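Local coordinates for GTPase activator-like protein (PDB 6SSH) that probably stimulates GTP hydrolysis by a small GTPase, this chain being the Rap/Ran-GAP domain of a longer TSC2-like protein, at residues F124-Y128 against S198-R204; G2-G6 against A191-V196; T41-G45 against R55-M59; M59-Y65 against V78-P83; S27-F33 against I106-D110. All coordinates share one frame; numbering follows the deposited sequence.

How the contacts relate
All five contacts attach to one mixed β-sheet. Contacts 1 and 2 are neighbours along helix 183-201, with centres about 10 Å apart; they meet where Val127 packs on Ala194. Contact 5 brings helix 28-37 to strand 104-109, and Val5 of contact 2 packs on Ile106 of contact 5. Toward the sheet edge formed by strand 39-42, contacts 3 and 4 share Met59 and lie about 9 Å apart between centres; Arg42 NH1 of contact 3 also bonds Gln62 O of contact 4. Contact 4 joins contact 5 through Thr80 and the hydroxyl of Tyr30, with centres about 15 Å apart. Two ethanediols sit in contact 4, whose centre is about 24 Å from that of contact 1.

Contact 1: F124-Y128 against S198-R204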
# COMPACT_ATOMS: atom_id res chain seq x y z
N PHE A 124 7.75 -6.42 11.68
CA PHE A 124 6.27 -6.40 11.70
C PHE A 124 5.64 -6.51 10.32
O PHE A 124 4.42 -6.69 10.20
CB PHE A 124 5.78 -5.20 12.45
CG PHE A 124 6.35 -5.09 13.83
CD1 PHE A 124 7.14 -4.01 14.19
CD2 PHE A 124 6.15 -6.12 14.76
CE1 PHE A 124 7.70 -3.92 15.45
CE2 PHE A 124 6.72 -6.02 16.05
CZ PHE A 124 7.50 -4.92 16.38
N ASN A 125 6.45 -6.58 9.28
CA ASN A 125 5.88 -6.70 7.95
C ASN A 125 5.70 -8.17 7.63
O ASN A 125 6.67 -8.89 7.45
CB ASN A 125 6.72 -6.06 6.88
CG ASN A 125 6.65 -4.52 6.83
OD1 ASN A 125 7.20 -3.95 5.89
ND2 ASN A 125 5.97 -3.87 7.74
N TYR A 126 4.48 -8.64 7.62
CA TYR A 126 4.20 -10.04 7.39
C TYR A 126 3.84 -10.32 5.95
O TYR A 126 4.16 -11.42 5.50
CB TYR A 126 3.01 -10.48 8.23
CG TYR A 126 3.20 -10.34 9.72
CD1 TYR A 126 4.45 -10.29 10.30
CD2 TYR A 126 2.09 -10.33 10.55
CE1 TYR A 126 4.57 -10.18 11.70
CE2 TYR A 126 2.21 -10.18 11.93
CZ TYR A 126 3.44 -10.11 12.49
OH TYR A 126 3.54 -10.01 13.88
N VAL A 127 3.17 -9.42 5.25
CA VAL A 127 2.60 -9.64 3.92
C VAL A 127 2.81 -8.43 3.06
O VAL A 127 2.51 -7.30 3.52
CB VAL A 127 1.04 -9.87 4.02
CG1 VAL A 127 0.44 -10.11 2.61
CG2 VAL A 127 0.72 -11.07 4.93
N TYR A 128 3.24 -8.64 1.82
CA TYR A 128 3.24 -7.63 0.76
C TYR A 128 2.31 -8.11 -0.35
O TYR A 128 2.39 -9.26 -0.81
CB TYR A 128 4.64 -7.40 0.18
CG TYR A 128 5.62 -6.87 1.21
CD1 TYR A 128 6.60 -7.70 1.73
CD2 TYR A 128 5.49 -5.56 1.70
CE1 TYR A 128 7.49 -7.26 2.65
CE2 TYR A 128 6.39 -5.11 2.65
CZ TYR A 128 7.34 -5.97 3.13
OH TYR A 128 8.27 -5.57 4.11
N SER A 198 -3.06 -11.60 9.93
CA SER A 198 -1.92 -11.02 10.64
C SER A 198 -2.20 -10.79 12.10
O SER A 198 -1.33 -11.03 12.91
CB SER A 198 -1.53 -9.71 10.01
OG SER A 198 -0.93 -9.90 8.73
N LEU A 199 -3.43 -10.43 12.43
CA LEU A 199 -3.75 -10.25 13.84
C LEU A 199 -3.62 -11.51 14.62
O LEU A 199 -3.21 -11.52 15.77
CB LEU A 199 -5.13 -9.63 13.99
CG LEU A 199 -5.21 -8.19 13.52
CD1 LEU A 199 -6.67 -7.77 13.41
CD2 LEU A 199 -4.45 -7.26 14.45
N VAL A 200 -4.01 -12.65 14.03
CA VAL A 200 -3.81 -13.93 14.68
C VAL A 200 -2.35 -14.31 14.72
O VAL A 200 -1.82 -14.77 15.75
CB VAL A 200 -4.63 -15.05 13.98
CG1 VAL A 200 -4.26 -16.45 14.51
CG2 VAL A 200 -6.10 -14.73 14.12
N TRP A 201 -1.68 -14.11 13.60
CA TRP A 201 -0.30 -14.53 13.49
C TRP A 201 0.61 -13.74 14.47
O TRP A 201 1.61 -14.29 14.96
CB TRP A 201 0.13 -14.41 12.01
CG TRP A 201 1.12 -15.44 11.50
CD1 TRP A 201 0.90 -16.75 11.25
CD2 TRP A 201 2.49 -15.19 11.12
NE1 TRP A 201 2.05 -17.35 10.78
CE2 TRP A 201 3.03 -16.40 10.67
CE3 TRP A 201 3.30 -14.04 11.10
CZ2 TRP A 201 4.36 -16.52 10.25
CZ3 TRP A 201 4.60 -14.16 10.69
CH2 TRP A 201 5.12 -15.39 10.25
N ALA A 202 0.23 -12.53 14.79
CA ALA A 202 1.02 -11.68 15.73
C ALA A 202 1.13 -12.39 17.10
O ALA A 202 2.02 -12.04 17.90
CB ALA A 202 0.41 -10.31 15.86
N ASN A 203 0.31 -13.40 17.37
CA ASN A 203 0.36 -14.16 18.64
C ASN A 203 1.26 -15.39 18.63
O ASN A 203 1.42 -16.07 19.67
CB ASN A 203 -1.04 -14.66 19.01
CG ASN A 203 -2.01 -13.57 19.20
OD1 ASN A 203 -1.79 -12.67 20.02
ND2 ASN A 203 -3.11 -13.60 18.45
N ARG A 204 1.80 -15.75 17.48
CA ARG A 204 2.54 -17.01 17.37
C ARG A 204 3.66 -17.08 18.42
O ARG A 204 4.20 -16.03 18.82
CB ARG A 204 3.12 -17.16 15.96
CG ARG A 204 4.30 -16.22 15.73
CD ARG A 204 4.55 -15.96 14.26
NE ARG A 204 5.61 -14.95 14.01
CZ ARG A 204 5.55 -13.66 14.34
NH1 ARG A 204 4.50 -13.16 14.96
NH2 ARG A 204 6.57 -12.84 14.04
O HOH W 1 6.12 -9.72 14.85
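Trp201 CE3 and the backbone oxygen of Phe124 lie on opposite faces of the Tyr126 phenol, CE3 3.8 Å above the ring plane of Tyr126 over its centre, the oxygen toward the rim; Phe103 also stacks on the phenol. Tyr126 holds CG beside its backbone N (chi1 -61°), which aims the ring at the helix. Trp201, in the conformer described, turns its edge to Tyr126 in a T-shaped pair, with planes at 73° and centroids of Tyr126 and the six-membered ring of Trp201 5.1 Å apart. The indole carries Arg204 CD over one of its own faces. In the phenol plane, Ser198 OG comes to 3.6 Å from Tyr126 CD2, although its hydrogen bond goes to Ala194 O. A water 2.8 Å from Tyr126 OH also accepts from Arg204 NH2, lying in the guanidinium plane. Arg204 NH1 donates to Trp201 O (3.1 Å) from above the carbonyl plane; Arg204 N reaches that oxygen from the opposite face. The backbone bond closes the type I β-turn Trp201-Arg204, and the side-chain bond adds to it. This is aromatic packing of the C-terminal part of helix 183-201 and that turn against the entry to strand 127-134 of an α/β fold.

Contact 2: G2-G6 against A191-V196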
# COMPACT_ATOMS: atom_id res chain seq x y z
N GLY A 2 -10.87 -1.90 13.00
CA GLY A 2 -10.13 -0.99 12.15
C GLY A 2 -8.76 -1.53 11.81
O GLY A 2 -8.03 -2.05 12.67
N HIS A 3 -8.42 -1.41 10.54
CA HIS A 3 -7.18 -1.89 9.99
C HIS A 3 -6.40 -0.74 9.40
O HIS A 3 -6.96 0.28 9.04
CB HIS A 3 -7.46 -2.94 8.87
CG HIS A 3 -8.27 -4.11 9.30
ND1 HIS A 3 -7.71 -5.20 9.92
CD2 HIS A 3 -9.60 -4.30 9.31
CE1 HIS A 3 -8.66 -6.05 10.22
NE2 HIS A 3 -9.82 -5.54 9.85
N LYS A 4 -5.11 -0.96 9.30
CA LYS A 4 -4.17 -0.03 8.70
C LYS A 4 -3.28 -0.77 7.72
O LYS A 4 -2.67 -1.82 8.06
CB LYS A 4 -3.39 0.76 9.78
CG LYS A 4 -2.57 -0.07 10.77
CD LYS A 4 -2.07 0.81 11.94
CE LYS A 4 -1.36 0.02 13.02
NZ LYS A 4 -0.04 -0.45 12.57
N VAL A 5 -3.18 -0.25 6.51
CA VAL A 5 -2.50 -0.91 5.45
C VAL A 5 -1.63 0.07 4.68
O VAL A 5 -2.12 1.11 4.23
CB VAL A 5 -3.52 -1.59 4.51
CG1 VAL A 5 -2.84 -2.22 3.32
CG2 VAL A 5 -4.38 -2.66 5.23
N GLY A 6 -0.36 -0.23 4.49
CA GLY A 6 0.49 0.65 3.74
C GLY A 6 0.28 0.58 2.25
O GLY A 6 -0.22 -0.47 1.73
N ALA A 191 -6.08 -7.40 1.08
CA ALA A 191 -5.48 -6.69 2.21
C ALA A 191 -6.29 -6.93 3.46
O ALA A 191 -5.72 -7.13 4.57
CB ALA A 191 -5.40 -5.22 1.90
N LEU A 192 -7.62 -6.92 3.38
CA LEU A 192 -8.45 -7.19 4.54
C LEU A 192 -8.20 -8.60 5.07
O LEU A 192 -8.02 -8.81 6.26
CB LEU A 192 -9.92 -6.99 4.20
CG LEU A 192 -10.88 -7.06 5.39
CD1 LEU A 192 -10.46 -6.12 6.52
CD2 LEU A 192 -12.27 -6.73 4.87
N ASN A 193 -8.21 -9.60 4.21
CA ASN A 193 -7.97 -10.95 4.63
C ASN A 193 -6.57 -11.07 5.24
O ASN A 193 -6.38 -11.68 6.28
CB ASN A 193 -8.14 -11.89 3.43
CG ASN A 193 -9.64 -11.99 2.99
OD1 ASN A 193 -10.53 -11.64 3.74
ND2 ASN A 193 -9.87 -12.40 1.78
N ALA A 194 -5.58 -10.49 4.60
CA ALA A 194 -4.22 -10.53 5.14
C ALA A 194 -4.14 -9.87 6.51
O ALA A 194 -3.38 -10.34 7.38
CB ALA A 194 -3.26 -9.85 4.19
N SER A 195 -4.89 -8.80 6.70
CA SER A 195 -4.84 -8.12 7.97
C SER A 195 -5.46 -8.97 9.07
O SER A 195 -4.94 -9.07 10.20
CB SER A 195 -5.57 -6.78 7.87
OG SER A 195 -5.43 -6.08 9.10
N VAL A 196 -6.60 -9.61 8.78
CA VAL A 196 -7.23 -10.48 9.73
C VAL A 196 -6.29 -11.62 10.11
O VAL A 196 -6.10 -11.96 11.30
CB VAL A 196 -8.60 -10.94 9.23
CG1 VAL A 196 -9.20 -11.95 10.14
CG2 VAL A 196 -9.54 -9.73 9.08
O HOH W 2 -4.15 -3.50 10.58
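His3 and Ser195 meet where helix 183-201 packs across one face of the central mixed sheet of this α/β domain, the local helix and strand axes being 9.3 Å apart at an angle of 112°. Side chains alternate along strand 2-6: His3 and Val5 start toward the helix, whereas Lys4 starts away from it and pairs with Asp102. The imidazole is met in two ways, Leu192 and Ser195 both being taken in the conformer described. Leu192 crosses it at about a right angle and lays CD1 over one face, 3.4 Å from His3 NE2 and equally near CD2. Ser195 instead approaches at the ring edge: with OG swung anti to the backbone N (chi1 -176°), it forms a short, bent 2.6 Å hydrogen bond to His3 ND1 in which either atom could be the donor. Val196 adds its CG2 methyl 4.0 Å from His3 CE1. In these conformers the edge bond and the methyl over the face would restrict rotation of the ring. One helical turn before Ser195, Ala191 CB sits 4.2 Å from Val5 CG1; Val5 also touches Ile106, and Ala191 touches Ile129. A water ties Ser195 back to the strand backbone, 3.2 Å from Ser195 OG and accepting from Lys4 N at 3.0 Å.

Contact 3: T41-G45 against R55-M59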
# COMPACT_ATOMS: atom_id res chain seq x y z
N THR A 41 -9.61 11.64 2.09
CA THR A 41 -10.10 12.07 3.38
C THR A 41 -9.10 13.04 4.02
O THR A 41 -7.90 12.74 4.05
CB THR A 41 -10.35 10.85 4.25
OG1 THR A 41 -11.24 9.98 3.55
CG2 THR A 41 -11.02 11.20 5.55
N ARG A 42 -9.59 14.19 4.48
CA ARG A 42 -8.75 15.21 5.11
C ARG A 42 -8.33 14.75 6.50
O ARG A 42 -9.14 14.30 7.30
CB ARG A 42 -9.55 16.53 5.19
CG ARG A 42 -8.72 17.72 5.68
CD ARG A 42 -7.78 18.29 4.57
NE ARG A 42 -7.03 19.46 5.05
CZ ARG A 42 -5.97 19.35 5.88
NH1 ARG A 42 -5.45 18.18 6.27
NH2 ARG A 42 -5.42 20.50 6.30
N LEU A 43 -7.04 14.91 6.81
CA LEU A 43 -6.52 14.44 8.10
C LEU A 43 -6.59 15.45 9.26
O LEU A 43 -6.80 15.05 10.40
CB LEU A 43 -5.08 13.96 7.95
CG LEU A 43 -4.98 12.61 7.20
CD1 LEU A 43 -3.56 12.37 6.82
CD2 LEU A 43 -5.49 11.48 8.13
N LYS A 44 -6.45 16.75 8.99
CA LYS A 44 -6.42 17.72 10.08
C LYS A 44 -7.77 17.82 10.71
O LYS A 44 -8.76 18.06 10.02
CB LYS A 44 -5.95 19.08 9.56
CG LYS A 44 -5.86 20.10 10.70
CD LYS A 44 -5.43 21.48 10.23
CE LYS A 44 -3.94 21.50 9.99
NZ LYS A 44 -3.52 22.93 9.64
N GLY A 45 -7.84 17.66 12.03
CA GLY A 45 -9.13 17.68 12.71
C GLY A 45 -10.00 16.48 12.48
O GLY A 45 -11.20 16.50 12.82
N ARG A 55 -3.27 14.18 12.93
CA ARG A 55 -4.50 14.97 12.81
C ARG A 55 -4.30 16.43 13.27
O ARG A 55 -5.25 17.23 13.26
CB ARG A 55 -5.64 14.25 13.53
CG ARG A 55 -5.61 14.31 15.04
CD ARG A 55 -6.72 13.49 15.66
NE ARG A 55 -8.01 14.11 15.41
CZ ARG A 55 -8.43 15.23 15.99
NH1 ARG A 55 -7.68 15.83 16.90
NH2 ARG A 55 -9.62 15.73 15.70
N VAL A 56 -3.11 16.81 13.69
CA VAL A 56 -2.86 18.16 14.26
C VAL A 56 -2.24 19.12 13.28
O VAL A 56 -2.73 20.22 13.08
CB VAL A 56 -1.96 18.04 15.52
CG1 VAL A 56 -1.73 19.41 16.18
CG2 VAL A 56 -2.61 17.16 16.49
N ASN A 57 -1.12 18.73 12.68
CA ASN A 57 -0.33 19.63 11.90
C ASN A 57 0.01 19.19 10.51
O ASN A 57 0.92 19.72 9.89
CB ASN A 57 1.05 19.95 12.58
CG ASN A 57 0.95 20.43 14.02
OD1 ASN A 57 0.47 21.52 14.28
ND2 ASN A 57 1.48 19.63 14.95
N ASP A 58 -0.70 18.17 9.99
CA ASP A 58 -0.47 17.67 8.63
C ASP A 58 0.95 17.17 8.42
O ASP A 58 1.43 17.14 7.30
CB ASP A 58 -0.84 18.68 7.55
CG ASP A 58 -2.33 18.99 7.49
OD1 ASP A 58 -3.14 18.07 7.80
OD2 ASP A 58 -2.70 20.15 7.11
N MET A 59 1.57 16.67 9.47
CA MET A 59 2.92 16.17 9.36
C MET A 59 3.02 14.98 8.40
O MET A 59 4.06 14.78 7.75
CB MET A 59 3.40 15.73 10.75
CG MET A 59 4.81 15.16 10.69
SD MET A 59 5.38 14.77 12.38
CE MET A 59 4.50 13.34 12.83
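Arg42 meets Asp58 because its chain leaves the backbone with CG opposite the amide nitrogen, and a turn about its CB-CG bond (chi2 77°) brings the guanidinium to Asp58. Asp58 answers with CG beside its own backbone N (chi1 -66°), which directs the carboxylate oxygens to the NH1/NH2 end of Arg42. The grip is end-on and uses two nitrogens. Arg42 NH1 lies 2.8 Å from Asp58 OD1 in a nearly straight bond that runs in the guanidinium plane but leaves the carboxylate plane; Arg42 NH2 reaches the syn lone pair of Asp58 OD2 at 2.9 Å. The two planes are 42° apart. Lys44 extends the salt-bridge network from another direction, its side chain crossing that of Asp58 at about a right angle with NZ a long 3.8 Å from Asp58 OD2.

These residues draw together the two ends of the long connection between the antiparallel strands 39-42 and 63-68, at the margin of the sheet. Asp54 adds bonds to the backbone nitrogens of Val56, Asn57 and Met59, and Arg42 NH1 also serves Gln62 O. Farther along, the backbones join directly: Gly45 N donates to a lone pair of Arg55 O at 2.9 Å. Arg55 CA lies 3.3 Å from Leu43 O in a CA-H...O contact, while its guanidinium, in the conformer described, turns back to bond Ala46 O through NE.

Contact 4: M59-Y65 against V78-P83. With EDO (1,2-ethanediol), chain B; EDO (1,2-ethanediol), chain E.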
# COMPACT_ATOMS: atom_id res chain seq x y z
N MET A 59 1.57 16.67 9.47
CA MET A 59 2.92 16.17 9.36
C MET A 59 3.02 14.98 8.40
O MET A 59 4.06 14.78 7.75
CB MET A 59 3.40 15.73 10.75
CG MET A 59 4.81 15.16 10.69
SD MET A 59 5.38 14.77 12.38
CE MET A 59 4.50 13.34 12.83
N ASP A 60 1.94 14.18 8.33
CA ASP A 60 1.91 13.02 7.46
C ASP A 60 1.14 13.33 6.16
O ASP A 60 0.77 12.38 5.43
CB ASP A 60 1.27 11.85 8.18
CG ASP A 60 2.08 11.43 9.37
OD1 ASP A 60 3.33 11.26 9.23
OD2 ASP A 60 1.56 11.31 10.47
N GLY A 61 0.92 14.60 5.84
CA GLY A 61 0.19 14.98 4.66
C GLY A 61 -1.19 15.49 5.02
O GLY A 61 -1.70 15.20 6.09
N GLN A 62 -1.79 16.21 4.09
CA GLN A 62 -3.13 16.73 4.26
C GLN A 62 -4.23 15.69 4.08
O GLN A 62 -5.30 15.80 4.69
CB GLN A 62 -3.38 17.94 3.36
CG GLN A 62 -2.47 19.11 3.68
CD GLN A 62 -2.64 20.21 2.69
OE1 GLN A 62 -3.57 20.20 1.87
NE2 GLN A 62 -1.74 21.17 2.74
N TYR A 63 -3.98 14.67 3.27
CA TYR A 63 -4.99 13.67 2.89
C TYR A 63 -4.47 12.25 2.94
O TYR A 63 -3.31 12.01 2.71
CB TYR A 63 -5.50 13.94 1.48
CG TYR A 63 -6.25 15.21 1.34
CD1 TYR A 63 -5.59 16.40 0.94
CD2 TYR A 63 -7.62 15.30 1.62
CE1 TYR A 63 -6.26 17.62 0.87
CE2 TYR A 63 -8.30 16.51 1.51
CZ TYR A 63 -7.62 17.65 1.15
OH TYR A 63 -8.28 18.84 1.03
N THR A 64 -5.37 11.31 3.23
CA THR A 64 -5.13 9.90 2.94
C THR A 64 -6.37 9.34 2.23
O THR A 64 -7.28 10.09 1.89
CB THR A 64 -4.74 9.17 4.19
OG1 THR A 64 -4.18 7.93 3.71
CG2 THR A 64 -5.86 8.94 5.13
N TYR A 65 -6.32 8.05 1.97
CA TYR A 65 -7.43 7.32 1.42
C TYR A 65 -7.94 6.35 2.48
O TYR A 65 -7.14 5.70 3.16
CB TYR A 65 -7.00 6.57 0.13
CG TYR A 65 -6.72 7.50 -1.02
CD1 TYR A 65 -5.46 8.07 -1.19
CD2 TYR A 65 -7.73 7.88 -1.91
CE1 TYR A 65 -5.24 8.96 -2.19
CE2 TYR A 65 -7.51 8.75 -2.93
CZ TYR A 65 -6.24 9.28 -3.07
OH TYR A 65 -6.03 10.16 -4.12
N VAL A 78 -0.30 5.87 2.77
CA VAL A 78 0.13 5.99 1.38
C VAL A 78 1.42 6.85 1.36
O VAL A 78 1.34 8.05 1.58
CB VAL A 78 -0.92 6.61 0.50
CG1 VAL A 78 -0.47 6.60 -0.95
CG2 VAL A 78 -2.27 5.83 0.66
N THR A 79 2.55 6.25 1.12
CA THR A 79 3.82 6.99 1.29
C THR A 79 3.87 8.16 0.33
O THR A 79 4.42 9.19 0.71
CB THR A 79 5.03 6.07 1.23
OG1 THR A 79 5.03 5.35 -0.01
CG2 THR A 79 5.01 5.10 2.41
N THR A 80 3.31 8.10 -0.87
CA THR A 80 3.33 9.21 -1.80
C THR A 80 2.41 10.38 -1.30
O THR A 80 2.56 11.50 -1.80
CB THR A 80 2.94 8.85 -3.21
OG1 THR A 80 1.64 8.22 -3.20
CG2 THR A 80 3.97 7.89 -3.86
N GLN A 81 1.49 10.12 -0.37
CA GLN A 81 0.65 11.20 0.24
C GLN A 81 1.41 11.96 1.32
O GLN A 81 0.92 12.99 1.81
CB GLN A 81 -0.65 10.62 0.82
CG GLN A 81 -1.64 10.13 -0.22
CD GLN A 81 -2.22 11.20 -1.12
OE1 GLN A 81 -2.24 11.10 -2.30
NE2 GLN A 81 -2.71 12.29 -0.51
N MET A 82 2.51 11.41 1.78
CA MET A 82 3.26 11.94 2.92
C MET A 82 4.35 12.86 2.42
O MET A 82 5.02 12.54 1.45
CB MET A 82 3.85 10.81 3.75
CG MET A 82 2.82 9.80 4.26
SD MET A 82 3.65 8.39 4.98
CE MET A 82 2.23 7.27 5.27
N PRO A 83 4.57 14.00 3.10
CA PRO A 83 5.60 14.94 2.61
C PRO A 83 7.00 14.36 2.75
O PRO A 83 7.31 13.61 3.66
CB PRO A 83 5.42 16.17 3.52
CG PRO A 83 4.62 15.73 4.63
CD PRO A 83 3.88 14.48 4.32
C1 EDO B . -0.08 16.17 0.67
O1 EDO B . -0.35 17.08 1.77
C2 EDO B . -1.26 15.22 0.43
O2 EDO B . -1.48 14.37 1.53
C1 EDO E . -4.15 13.54 -4.32
O1 EDO E . -3.82 12.14 -4.11
C2 EDO E . -4.63 14.38 -3.11
O2 EDO E . -3.67 14.48 -2.05
O HOH W 3 -1.39 8.14 3.95
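At the open end of the β-hairpin made by strands 63-68 and 73-78, Gln81 of the short 3-10 turn leans against Tyr63 and Tyr65 of the incoming strand. Its chain bends at chi2 (-65°), bringing the amide to the strand: Gln81 NE2 donates to Tyr63 O at 3.3 Å, from above the carbonyl plane. The amide stands almost perpendicular to the Tyr65 ring, and Gln81 OE1 lies at the ring edge, 3.7 Å from Tyr65 CE1.

Farther back the contact passes to the main chain. Gly61, which has no side chain, lets Gln81 O come within 3.6 Å of its CA, and Pro83 CD packs 3.3 Å from Gly61 N. Val78 places CG2 near Thr64 and Tyr65, while a water donates to Thr64 OG1 and accepts from Val78 N; the threonine hydroxyl is also bonded to Phe76 O.

Two ethanediol molecules, probably from the crystallisation liquor, bind polar groups at the junction. In the ethanediol of chain B, O1 accepts from Gln62 N, while O2 accepts from Tyr63 N and donates to Gln81 O (2.8 Å), bridging backbone groups of both segments. The ethanediol of chain E occupies both ends of the glutamine amide: its O1 donates to Gln81 OE1 (2.6 Å), and its O2 accepts from Gln81 NE2 (2.8 Å). In the crystal this diol and Tyr63 O together would orient the amide.

Contact 5: S27-F33 against I106-D110; sequences SPDYHRF and IVWND
Trp108 of strand 104-109 pushes its indole against Tyr30 and Phe33 of helix 28-37, a helix packed nearly antiparallel to this strand of the central sheet. With CG anti to the backbone N (chi1 -173°), the indole projects as a bump into a hollow of the helix. Tyr30 makes the floor: its CA sits 3.8 Å from the centroid of the six-membered ring of Trp108, almost on the ring normal, a CH-pi contact, and its ring edge points at the five-membered ring in an offset T-shaped pair (planes at 74°). The Tyr30 hydroxyl goes on to Thr80. Phe33 walls the CZ3 corner, its CB 3.6 Å from Trp108 CZ3 and its ring oblique to the indole, while Asp29 borders the CZ2/CH2 side. Leu183 touches Trp108, and Val187 touches Phe33 and Ile106. At the helix start, Ser27 is the N-cap, its OG accepting from Tyr30 N. A water accepts from Trp108 NE1 (3.0 Å), donates to Asp110 OD2 (2.6 Å), itself bonded to Tyr9, and lies 2.8 Å from Ser27 OG.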
# COMPACT_ATOMS: atom_id res chain seq x y z
N SER A 27 2.45 6.88 -10.89
CA SER A 27 1.98 6.96 -12.27
C SER A 27 0.49 7.26 -12.30
O SER A 27 -0.21 7.10 -11.32
CB SER A 27 2.19 5.61 -12.95
OG SER A 27 1.31 4.67 -12.29
N PRO A 28 -0.01 7.64 -13.49
CA PRO A 28 -1.45 7.92 -13.58
C PRO A 28 -2.29 6.69 -13.20
O PRO A 28 -3.30 6.86 -12.50
CB PRO A 28 -1.63 8.28 -15.05
CG PRO A 28 -0.28 8.98 -15.39
CD PRO A 28 0.73 8.12 -14.67
N ASP A 29 -1.90 5.50 -13.62
CA ASP A 29 -2.70 4.31 -13.26
C ASP A 29 -2.66 4.05 -11.76
O ASP A 29 -3.67 3.66 -11.15
CB ASP A 29 -2.20 3.07 -14.00
CG ASP A 29 -2.59 3.04 -15.46
OD1 ASP A 29 -3.55 3.74 -15.88
OD2 ASP A 29 -1.92 2.27 -16.16
N TYR A 30 -1.51 4.29 -11.13
CA TYR A 30 -1.41 4.18 -9.69
C TYR A 30 -2.34 5.14 -8.96
O TYR A 30 -3.06 4.77 -8.02
CB TYR A 30 0.06 4.43 -9.26
CG TYR A 30 0.24 4.75 -7.79
CD1 TYR A 30 0.25 3.79 -6.81
CD2 TYR A 30 0.42 6.06 -7.39
CE1 TYR A 30 0.45 4.10 -5.49
CE2 TYR A 30 0.63 6.38 -6.09
CZ TYR A 30 0.66 5.43 -5.13
OH TYR A 30 0.86 5.73 -3.80
N HIS A 31 -2.38 6.38 -9.45
CA HIS A 31 -3.29 7.36 -8.85
C HIS A 31 -4.76 7.02 -9.04
O HIS A 31 -5.57 7.20 -8.16
CB HIS A 31 -2.95 8.79 -9.32
CG HIS A 31 -1.72 9.30 -8.64
ND1 HIS A 31 -1.73 9.71 -7.32
CD2 HIS A 31 -0.42 9.37 -9.03
CE1 HIS A 31 -0.50 10.03 -6.94
NE2 HIS A 31 0.31 9.85 -7.96
N ARG A 32 -5.13 6.48 -10.21
CA ARG A 32 -6.52 6.07 -10.41
C ARG A 32 -6.83 4.88 -9.51
O ARG A 32 -7.91 4.77 -8.97
CB ARG A 32 -6.78 5.76 -11.87
CG ARG A 32 -6.96 7.02 -12.70
CD ARG A 32 -7.43 6.64 -14.12
NE ARG A 32 -6.29 6.16 -14.90
CZ ARG A 32 -5.47 6.94 -15.60
NH1 ARG A 32 -5.67 8.26 -15.66
NH2 ARG A 32 -4.42 6.42 -16.23
N PHE A 33 -5.86 4.01 -9.27
CA PHE A 33 -6.02 2.88 -8.37
C PHE A 33 -6.27 3.38 -6.94
O PHE A 33 -7.18 2.90 -6.28
CB PHE A 33 -4.77 2.00 -8.42
CG PHE A 33 -4.57 1.11 -7.23
CD1 PHE A 33 -5.33 -0.04 -7.10
CD2 PHE A 33 -3.61 1.38 -6.25
CE1 PHE A 33 -5.18 -0.84 -6.01
CE2 PHE A 33 -3.47 0.52 -5.17
CZ PHE A 33 -4.23 -0.58 -5.09
N ILE A 106 0.69 -2.86 0.61
CA ILE A 106 0.47 -2.92 -0.83
C ILE A 106 1.62 -2.25 -1.51
O ILE A 106 1.98 -1.08 -1.12
CB ILE A 106 -0.86 -2.26 -1.20
CG1 ILE A 106 -2.00 -2.99 -0.52
CG2 ILE A 106 -1.04 -2.16 -2.72
CD1 ILE A 106 -3.29 -2.19 -0.48
N VAL A 107 2.25 -2.86 -2.51
CA VAL A 107 3.38 -2.31 -3.21
C VAL A 107 3.05 -2.16 -4.68
O VAL A 107 2.66 -3.17 -5.32
CB VAL A 107 4.60 -3.25 -3.07
CG1 VAL A 107 5.81 -2.74 -3.86
CG2 VAL A 107 4.99 -3.40 -1.61
N TRP A 108 3.09 -0.98 -5.23
CA TRP A 108 2.92 -0.75 -6.67
C TRP A 108 4.31 -0.74 -7.26
O TRP A 108 5.06 0.24 -7.13
CB TRP A 108 2.14 0.54 -6.92
CG TRP A 108 1.82 0.68 -8.40
CD1 TRP A 108 2.68 0.90 -9.42
CD2 TRP A 108 0.51 0.51 -9.00
NE1 TRP A 108 2.00 0.92 -10.64
CE2 TRP A 108 0.66 0.71 -10.38
CE3 TRP A 108 -0.75 0.28 -8.49
CZ2 TRP A 108 -0.42 0.63 -11.28
CZ3 TRP A 108 -1.83 0.21 -9.36
CH2 TRP A 108 -1.65 0.38 -10.74
N ASN A 109 4.71 -1.86 -7.85
CA ASN A 109 6.07 -2.05 -8.31
C ASN A 109 6.25 -1.60 -9.75
O ASN A 109 6.09 -2.39 -10.69
CB ASN A 109 6.49 -3.49 -8.13
CG ASN A 109 7.92 -3.71 -8.60
OD1 ASN A 109 8.72 -2.79 -8.64
ND2 ASN A 109 8.23 -4.97 -8.98
N ASP A 110 6.58 -0.34 -9.96
CA ASP A 110 6.97 0.17 -11.25
C ASP A 110 8.49 0.16 -11.44
O ASP A 110 8.99 0.80 -12.36
CB ASP A 110 6.45 1.58 -11.47
CG ASP A 110 5.17 1.63 -12.27
OD1 ASP A 110 4.68 0.56 -12.71
OD2 ASP A 110 4.61 2.72 -12.42
O HOH W 4 2.17 2.24 -13.30